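Local structure of Lmo0325 protein (Listeria monocytogenes EGD-e, 4RYK) at residues 123-128 and 140-145; 100-105 and 118-123. The protein probably binds DNA as a transcriptional regulator, with a helix-turn-helix region and an Rgg-type helical region. All blocks are in the same frame, centred on the assembly; numbering follows the deposited sequence.

Contact 1 of 2, residues 123-128 and 140-145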
ATOM      1  N   ARG A 123     -21.530  -0.930 -18.418  1.00 47.74           N
ATOM      2  CA  ARG A 123     -20.289  -0.493 -19.046  1.00 49.83           C
ATOM      3  C   ARG A 123     -20.244  -1.028 -20.467  1.00 47.76           C
ATOM      4  O   ARG A 123     -19.815  -0.335 -21.386  1.00 47.51           O
ATOM      5  CB  ARG A 123     -19.086  -0.954 -18.196  1.00 54.17           C
ATOM      6  CG  ARG A 123     -17.717  -0.508 -18.649  1.00 61.30           C
ATOM      7  CD  ARG A 123     -17.592   0.980 -18.870  1.00 67.12           C
ATOM      8  NE  ARG A 123     -17.536   1.722 -17.639  1.00 77.37           N
ATOM      9  CZ  ARG A 123     -16.472   2.407 -17.217  1.00 87.71           C
ATOM     10  NH1 ARG A 123     -15.346   2.462 -17.929  1.00 94.71           N
ATOM     11  NH2 ARG A 123     -16.546   3.057 -16.073  1.00 88.39           N
ATOM     12  N   ILE A 124     -20.725  -2.236 -20.675  1.00 45.89           N
ATOM     13  CA  ILE A 124     -20.784  -2.757 -22.062  1.00 50.62           C
ATOM     14  C   ILE A 124     -21.806  -1.988 -22.942  1.00 52.29           C
ATOM     15  O   ILE A 124     -21.504  -1.658 -24.076  1.00 54.71           O
ATOM     16  CB  ILE A 124     -21.060  -4.269 -22.093  1.00 50.34           C
ATOM     17  CG1 ILE A 124     -19.875  -5.051 -21.494  1.00 48.67           C
ATOM     18  CG2 ILE A 124     -21.380  -4.748 -23.517  1.00 51.74           C
ATOM     19  CD1 ILE A 124     -20.280  -6.377 -20.877  1.00 49.05           C
ATOM     20  N   GLN A 125     -22.986  -1.668 -22.424  1.00 53.92           N
ATOM     21  CA  GLN A 125     -23.940  -0.843 -23.198  1.00 57.55           C
ATOM     22  C   GLN A 125     -23.350   0.559 -23.485  1.00 57.26           C
ATOM     23  O   GLN A 125     -23.421   1.045 -24.619  1.00 62.18           O
ATOM     24  CB  GLN A 125     -25.293  -0.669 -22.504  1.00 62.27           C
ATOM     25  CG  GLN A 125     -26.030  -1.939 -22.106  1.00 68.00           C
ATOM     26  CD  GLN A 125     -27.142  -1.667 -21.082  1.00 79.14           C
ATOM     27  OE1 GLN A 125     -27.050  -0.758 -20.244  1.00 81.22           O
ATOM     28  NE2 GLN A 125     -28.192  -2.462 -21.141  1.00 83.62           N
ATOM     29  N   THR A 126     -22.731   1.200 -22.497  1.00 52.99           N
ATOM     30  CA  THR A 126     -22.130   2.512 -22.734  1.00 57.37           C
ATOM     31  C   THR A 126     -21.038   2.504 -23.807  1.00 58.66           C
ATOM     32  O   THR A 126     -21.057   3.358 -24.702  1.00 54.59           O
ATOM     33  CB  THR A 126     -21.549   3.099 -21.456  1.00 60.86           C
ATOM     34  OG1 THR A 126     -22.599   3.121 -20.500  1.00 72.10           O
ATOM     35  CG2 THR A 126     -21.055   4.516 -21.674  1.00 62.96           C
ATOM     36  N   ILE A 127     -20.108   1.554 -23.724  1.00 54.78           N
ATOM     37  CA  ILE A 127     -19.010   1.485 -24.690  1.00 58.28           C
ATOM     38  C   ILE A 127     -19.526   1.195 -26.108  1.00 59.71           C
ATOM     39  O   ILE A 127     -19.155   1.867 -27.046  1.00 59.39           O
ATOM     40  CB  ILE A 127     -17.979   0.414 -24.293  1.00 60.07           C
ATOM     41  CG1 ILE A 127     -17.267   0.844 -23.003  1.00 61.18           C
ATOM     42  CG2 ILE A 127     -16.978   0.183 -25.429  1.00 62.73           C
ATOM     43  CD1 ILE A 127     -16.404  -0.229 -22.379  1.00 61.93           C
ATOM     44  N   ASN A 128     -20.384   0.193 -26.266  1.00 60.89           N
ATOM     45  CA  ASN A 128     -20.946  -0.100 -27.587  1.00 65.22           C
ATOM     46  C   ASN A 128     -21.761   1.042 -28.253  1.00 66.33           C
ATOM     47  O   ASN A 128     -21.601   1.254 -29.445  1.00 69.80           O
ATOM     48  CB  ASN A 128     -21.751  -1.407 -27.541  1.00 67.11           C
ATOM     49  CG  ASN A 128     -20.884  -2.645 -27.733  1.00 69.38           C
ATOM     50  OD1 ASN A 128     -19.750  -2.581 -28.219  1.00 75.91           O
ATOM     51  ND2 ASN A 128     -21.441  -3.787 -27.394  1.00 72.97           N
ATOM     52  N   ASN A 140     -26.416   5.090 -23.029  1.00127.09           N
ATOM     53  CA  ASN A 140     -27.545   4.328 -23.630  1.00120.71           C
ATOM     54  C   ASN A 140     -28.169   3.287 -22.660  1.00112.65           C
ATOM     55  O   ASN A 140     -28.734   2.273 -23.077  1.00 96.22           O
ATOM     56  CB  ASN A 140     -27.007   3.609 -24.876  1.00118.30           C
ATOM     57  CG  ASN A 140     -28.082   3.309 -25.917  1.00118.98           C
ATOM     58  OD1 ASN A 140     -29.252   3.117 -25.593  1.00120.98           O
ATOM     59  ND2 ASN A 140     -27.673   3.255 -27.186  1.00116.82           N
ATOM     60  N   ILE A 141     -28.095   3.574 -21.362  1.00119.88           N
ATOM     61  CA  ILE A 141     -28.163   2.536 -20.317  1.00110.05           C
ATOM     62  C   ILE A 141     -29.551   2.192 -19.769  1.00102.37           C
ATOM     63  O   ILE A 141     -30.348   3.074 -19.455  1.00108.99           O
ATOM     64  CB  ILE A 141     -27.276   2.930 -19.118  1.00101.12           C
ATOM     65  CG1 ILE A 141     -25.806   2.985 -19.557  1.00101.33           C
ATOM     66  CG2 ILE A 141     -27.465   1.964 -17.954  1.00 94.12           C
ATOM     67  CD1 ILE A 141     -24.942   3.833 -18.645  1.00101.26           C
ATOM     68  N   SER A 142     -29.787   0.891 -19.617  1.00 91.41           N
ATOM     69  CA  SER A 142     -30.998   0.367 -19.001  1.00 89.00           C
ATOM     70  C   SER A 142     -31.244   0.876 -17.591  1.00 81.63           C
ATOM     71  O   SER A 142     -30.331   0.896 -16.744  1.00 72.09           O
ATOM     72  CB  SER A 142     -30.954  -1.154 -18.926  1.00 87.64           C
ATOM     73  OG  SER A 142     -31.278  -1.728 -20.174  1.00 89.10           O
ATOM     74  N   ASP A 143     -32.498   1.244 -17.344  1.00 74.38           N
ATOM     75  CA  ASP A 143     -32.922   1.575 -16.002  1.00 72.42           C
ATOM     76  C   ASP A 143     -32.745   0.394 -15.085  1.00 62.81           C
ATOM     77  O   ASP A 143     -32.463   0.612 -13.935  1.00 57.92           O
ATOM     78  CB  ASP A 143     -34.389   2.051 -15.943  1.00 77.25           C
ATOM     79  CG  ASP A 143     -34.548   3.497 -16.396  1.00 86.75           C
ATOM     80  OD1 ASP A 143     -33.580   4.276 -16.205  1.00 87.28           O
ATOM     81  OD2 ASP A 143     -35.626   3.852 -16.946  1.00 87.45           O
ATOM     82  N   GLU A 144     -32.931  -0.833 -15.581  1.00 60.13           N
ATOM     83  CA  GLU A 144     -32.864  -2.027 -14.732  1.00 61.31           C
ATOM     84  C   GLU A 144     -31.519  -2.146 -14.023  1.00 56.58           C
ATOM     85  O   GLU A 144     -31.466  -2.466 -12.858  1.00 53.19           O
ATOM     86  CB  GLU A 144     -33.157  -3.312 -15.514  1.00 68.55           C
ATOM     87  CG  GLU A 144     -32.072  -3.766 -16.488  1.00 75.05           C
ATOM     88  CD  GLU A 144     -32.606  -4.707 -17.578  1.00 85.98           C
ATOM     89  OE1 GLU A 144     -32.972  -5.855 -17.248  1.00 93.70           O
ATOM     90  OE2 GLU A 144     -32.661  -4.322 -18.770  1.00 88.41           O
ATOM     91  N   TYR A 145     -30.436  -1.849 -14.717  1.00 54.90           N
ATOM     92  CA  TYR A 145     -29.131  -2.008 -14.100  1.00 55.07           C
ATOM     93  C   TYR A 145     -28.847  -0.869 -13.155  1.00 50.50           C
ATOM     94  O   TYR A 145     -28.235  -1.073 -12.145  1.00 47.30           O
ATOM     95  CB  TYR A 145     -28.032  -2.157 -15.152  1.00 56.99           C
ATOM     96  CG  TYR A 145     -28.287  -3.306 -16.093  1.00 58.51           C
ATOM     97  CD1 TYR A 145     -28.466  -4.592 -15.602  1.00 61.16           C
ATOM     98  CD2 TYR A 145     -28.376  -3.107 -17.447  1.00 64.71           C
ATOM     99  CE1 TYR A 145     -28.716  -5.647 -16.432  1.00 65.38           C
ATOM    100  CE2 TYR A 145     -28.619  -4.166 -18.304  1.00 70.58           C
ATOM    101  CZ  TYR A 145     -28.790  -5.434 -17.777  1.00 70.50           C
ATOM    102  OH  TYR A 145     -29.048  -6.501 -18.604  1.00 84.00           O
TER
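Gln125 and Ser142 meet where the loop 140-142 runs into helix 143-153, in the part of the chain matching the Rgg C-terminal family. Ser142 occupies the N-cap position of that helix, but its side chain makes no capping bond. Gln125 reaches out from helix 113-132, and its amide meets both the backbone N-H and the side-chain hydroxyl of Ser142. Gln125 OE1 accepts the N-H, 3.3 Å from Ser142 N. The bond is fairly straight, at 160° at the hydrogen, but the donor is tilted 34° from the carbonyl plane. Gln125 NE2 gives a weak bond to Ser142 OG at 3.3 Å. Together the two would restrain the turn of the amide. The chain of Gln125 is extended beyond CG, which carries the amide across the gap. Ser142 OG itself donates a weak bond to Glu144 OE2.

Gln125 NE2 also comes up to the edge of the Tyr145 ring, near its plane, 3.3 Å from Tyr145 CE2. The amide and ring planes are turned 61° apart. Glu144 CG rests on the middle of one ring face, 3.6 Å from its plane. On the loop side, the CG2 branch of Ile141 lies 3.6 Å from Gln125 OE1. Ile141 CD1, at the end of the other branch, approaches Thr126 OG1, though the closeness of this pair is doubtful. Thr126 OG1 is hydrogen-bonded to Thr122 O, one turn back.

The contact lies near the surface. It ties the start of helix 143-153 to helix 113-132, where Tyr145 also packs on Ala118 and Thr122. Other side chains of 123-128, among them Arg123 and Ile127, pack on helix 95-108.

Contact 2 of 2, residues 100-105 and 118-123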
ATOM      1  N   ALA A 100     -16.553 -11.303 -21.648  1.00 54.05           N
ATOM      2  CA  ALA A 100     -15.968 -12.556 -21.121  1.00 57.98           C
ATOM      3  C   ALA A 100     -15.916 -12.554 -19.593  1.00 59.13           C
ATOM      4  O   ALA A 100     -16.262 -13.537 -18.923  1.00 59.85           O
ATOM      5  CB  ALA A 100     -14.560 -12.749 -21.699  1.00 59.85           C
ATOM      6  N   LEU A 101     -15.498 -11.438 -19.020  1.00 57.66           N
ATOM      7  CA  LEU A 101     -15.580 -11.330 -17.577  1.00 56.36           C
ATOM      8  C   LEU A 101     -17.024 -11.513 -17.098  1.00 55.25           C
ATOM      9  O   LEU A 101     -17.276 -12.191 -16.102  1.00 55.76           O
ATOM     10  CB  LEU A 101     -15.016 -10.012 -17.119  1.00 56.36           C
ATOM     11  CG  LEU A 101     -15.021  -9.815 -15.614  1.00 53.79           C
ATOM     12  CD1 LEU A 101     -14.158 -10.860 -14.943  1.00 57.64           C
ATOM     13  CD2 LEU A 101     -14.516  -8.442 -15.273  1.00 51.42           C
ATOM     14  N   LEU A 102     -17.977 -10.941 -17.818  1.00 54.19           N
ATOM     15  CA  LEU A 102     -19.380 -11.100 -17.456  1.00 53.41           C
ATOM     16  C   LEU A 102     -19.843 -12.542 -17.550  1.00 56.33           C
ATOM     17  O   LEU A 102     -20.477 -13.032 -16.636  1.00 58.11           O
ATOM     18  CB  LEU A 102     -20.253 -10.222 -18.323  1.00 54.78           C
ATOM     19  CG  LEU A 102     -21.761 -10.299 -18.149  1.00 57.87           C
ATOM     20  CD1 LEU A 102     -22.153 -10.066 -16.695  1.00 58.00           C
ATOM     21  CD2 LEU A 102     -22.381  -9.245 -19.050  1.00 57.44           C
ATOM     22  N   ASP A 103     -19.518 -13.222 -18.643  1.00 60.83           N
ATOM     23  CA  ASP A 103     -19.820 -14.661 -18.794  1.00 66.06           C
ATOM     24  C   ASP A 103     -19.246 -15.508 -17.659  1.00 63.18           C
ATOM     25  O   ASP A 103     -19.921 -16.397 -17.143  1.00 71.11           O
ATOM     26  CB  ASP A 103     -19.279 -15.206 -20.123  1.00 66.48           C
ATOM     27  CG  ASP A 103     -19.976 -14.586 -21.379  1.00 72.75           C
ATOM     28  OD1 ASP A 103     -21.023 -13.908 -21.306  1.00 69.94           O
ATOM     29  OD2 ASP A 103     -19.465 -14.783 -22.488  1.00 74.37           O
ATOM     30  N   LYS A 104     -18.006 -15.242 -17.274  1.00 61.83           N
ATOM     31  CA  LYS A 104     -17.385 -16.018 -16.202  1.00 66.45           C
ATOM     32  C   LYS A 104     -18.141 -15.880 -14.889  1.00 70.31           C
ATOM     33  O   LYS A 104     -18.604 -16.870 -14.344  1.00 76.53           O
ATOM     34  CB  LYS A 104     -15.927 -15.607 -16.008  1.00 72.27           C
ATOM     35  CG  LYS A 104     -15.275 -16.166 -14.742  1.00 77.60           C
ATOM     36  CD  LYS A 104     -13.757 -16.252 -14.842  1.00 80.31           C
ATOM     37  CE  LYS A 104     -13.092 -14.890 -14.963  1.00 80.27           C
ATOM     38  NZ  LYS A 104     -12.905 -14.239 -13.635  1.00 79.42           N
ATOM     39  N   ILE A 105     -18.296 -14.652 -14.395  1.00 66.51           N
ATOM     40  CA  ILE A 105     -18.954 -14.443 -13.107  1.00 67.29           C
ATOM     41  C   ILE A 105     -20.412 -14.888 -13.130  1.00 66.52           C
ATOM     42  O   ILE A 105     -20.988 -15.228 -12.108  1.00 71.42           O
ATOM     43  CB  ILE A 105     -18.843 -12.981 -12.582  1.00 67.23           C
ATOM     44  CG1 ILE A 105     -19.706 -12.023 -13.359  1.00 68.13           C
ATOM     45  CG2 ILE A 105     -17.411 -12.463 -12.629  1.00 65.72           C
ATOM     46  CD1 ILE A 105     -19.458 -10.603 -12.935  1.00 72.10           C
ATOM     47  N   ALA A 118     -24.342  -5.957 -12.922  1.00 39.72           N
ATOM     48  CA  ALA A 118     -25.020  -4.756 -13.427  1.00 41.32           C
ATOM     49  C   ALA A 118     -23.988  -3.726 -13.862  1.00 40.69           C
ATOM     50  O   ALA A 118     -24.130  -3.045 -14.873  1.00 41.43           O
ATOM     51  CB  ALA A 118     -25.977  -4.195 -12.376  1.00 40.14           C
ATOM     52  N   ILE A 119     -22.899  -3.624 -13.117  1.00 41.91           N
ATOM     53  CA  ILE A 119     -21.863  -2.650 -13.475  1.00 39.97           C
ATOM     54  C   ILE A 119     -21.262  -2.974 -14.836  1.00 39.02           C
ATOM     55  O   ILE A 119     -21.124  -2.117 -15.721  1.00 43.99           O
ATOM     56  CB  ILE A 119     -20.797  -2.548 -12.356  1.00 43.84           C
ATOM     57  CG1 ILE A 119     -21.360  -1.666 -11.226  1.00 45.16           C
ATOM     58  CG2 ILE A 119     -19.507  -1.922 -12.856  1.00 41.05           C
ATOM     59  CD1 ILE A 119     -20.633  -1.862  -9.938  1.00 51.28           C
ATOM     60  N   LEU A 120     -20.937  -4.228 -15.012  1.00 39.05           N
ATOM     61  CA  LEU A 120     -20.394  -4.679 -16.244  1.00 42.50           C
ATOM     62  C   LEU A 120     -21.373  -4.467 -17.409  1.00 44.87           C
ATOM     63  O   LEU A 120     -20.980  -4.017 -18.474  1.00 44.07           O
ATOM     64  CB  LEU A 120     -20.069  -6.157 -16.111  1.00 47.46           C
ATOM     65  CG  LEU A 120     -18.685  -6.586 -15.653  1.00 53.19           C
ATOM     66  CD1 LEU A 120     -18.697  -8.085 -15.420  1.00 57.24           C
ATOM     67  CD2 LEU A 120     -17.634  -6.270 -16.699  1.00 58.11           C
ATOM     68  N   HIS A 121     -22.637  -4.856 -17.228  1.00 46.16           N
ATOM     69  CA  HIS A 121     -23.615  -4.660 -18.273  1.00 45.70           C
ATOM     70  C   HIS A 121     -23.687  -3.218 -18.660  1.00 47.51           C
ATOM     71  O   HIS A 121     -23.680  -2.916 -19.843  1.00 50.54           O
ATOM     72  CB  HIS A 121     -25.001  -5.062 -17.817  1.00 52.00           C
ATOM     73  CG  HIS A 121     -25.302  -6.502 -18.034  1.00 56.43           C
ATOM     74  ND1 HIS A 121     -25.424  -7.403 -16.995  1.00 60.46           N
ATOM     75  CD2 HIS A 121     -25.531  -7.196 -19.173  1.00 60.62           C
ATOM     76  CE1 HIS A 121     -25.716  -8.596 -17.481  1.00 60.75           C
ATOM     77  NE2 HIS A 121     -25.787  -8.495 -18.798  1.00 66.13           N
ATOM     78  N   THR A 122     -23.770  -2.310 -17.686  1.00 48.15           N
ATOM     79  CA  THR A 122     -23.909  -0.906 -18.038  1.00 49.85           C
ATOM     80  C   THR A 122     -22.699  -0.430 -18.797  1.00 50.06           C
ATOM     81  O   THR A 122     -22.827   0.394 -19.711  1.00 50.55           O
ATOM     82  CB  THR A 122     -24.135   0.057 -16.856  1.00 53.89           C
ATOM     83  OG1 THR A 122     -23.001   0.067 -15.981  1.00 63.98           O
ATOM     84  CG2 THR A 122     -25.346  -0.342 -16.069  1.00 59.58           C
ATOM     85  N   ARG A 123     -21.530  -0.930 -18.418  1.00 47.74           N
ATOM     86  CA  ARG A 123     -20.289  -0.493 -19.046  1.00 49.83           C
ATOM     87  C   ARG A 123     -20.244  -1.028 -20.467  1.00 47.76           C
ATOM     88  O   ARG A 123     -19.815  -0.335 -21.386  1.00 47.51           O
ATOM     89  CB  ARG A 123     -19.086  -0.954 -18.196  1.00 54.17           C
ATOM     90  CG  ARG A 123     -17.717  -0.508 -18.649  1.00 61.30           C
ATOM     91  CD  ARG A 123     -17.592   0.980 -18.870  1.00 67.12           C
ATOM     92  NE  ARG A 123     -17.536   1.722 -17.639  1.00 77.37           N
ATOM     93  CZ  ARG A 123     -16.472   2.407 -17.217  1.00 87.71           C
ATOM     94  NH1 ARG A 123     -15.346   2.462 -17.929  1.00 94.71           N
ATOM     95  NH2 ARG A 123     -16.546   3.057 -16.073  1.00 88.39           N
TER
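Helices 95-108 and 113-132 run nearly antiparallel here, with 154° between the segments 100-105 and 118-123. Their axes approach to 10.0 Å, and the CA atoms of Leu102 and Leu120 are 6.6 Å apart. No hydrogen bond crosses the interface, which is almost wholly apolar.

Leu120 makes the largest contribution. Its CD1 methyl enters between the side chains of the facing helix and lies 3.7 Å from Leu102 CA. The side chains of Leu102 and Leu120 lie alongside, pointing opposite ways. Ile105 meets the same methyl tip to tip, with Ile105 CD1 3.6 Å from Leu120 CD1. The other branch of Leu120, CD2, touches Leu101 CD2 at 4.1 Å, and the Leu101 side chain is roughly perpendicular to that of Leu120. The first torsion of Leu120, -91°, departs from the usual staggered value.

At the edge of the interface Leu102 turns to His121. Leu102 CD2 sits over one face of the imidazole, 3.7 Å from the ring centroid and 18° off the normal. This is a CH-pi contact, shifted toward the rim, with His121 NE2 the nearest ring atom to Leu102 CD2 at 3.5 Å. His121 ND1 has a weak bond with Lys117 O, and its ring also stacks with Tyr145.

Met98, which also touches Leu120, lies about one turn before Leu101 and Leu102. Leu120 thus packs as a knob in the hole made by Met98, Leu101, Leu102 and Ile105, between two consecutive antiparallel helices that form a helical hairpin. This is consistent with the Rgg C-terminal domain, which is grouped with TPR-type helical repeats.

How the contacts relate
Contact 2 comes first along the chain and contact 1 follows it. Both use helix 113-132, and Arg123 belongs to a segment of each. On that helix Leu120 faces helix 95-108, while Ala118, Thr122 and Gln125 face the start of helix 143-153 and the loop before it. The centres of the two contacts are about 11 Å apart, and they touch directly. Tyr145 CB lies 3.4 Å from Thr122 CG2, and Ile141 CG2 is 3.7 Å from the same methyl. Contact 2 is buried, whereas contact 1 is at the surface. Both belong to the Rgg C-terminal part. The glycan pocket, Thr30 to Ser34, lies in the helix-turn-helix part and includes no residue of either contact.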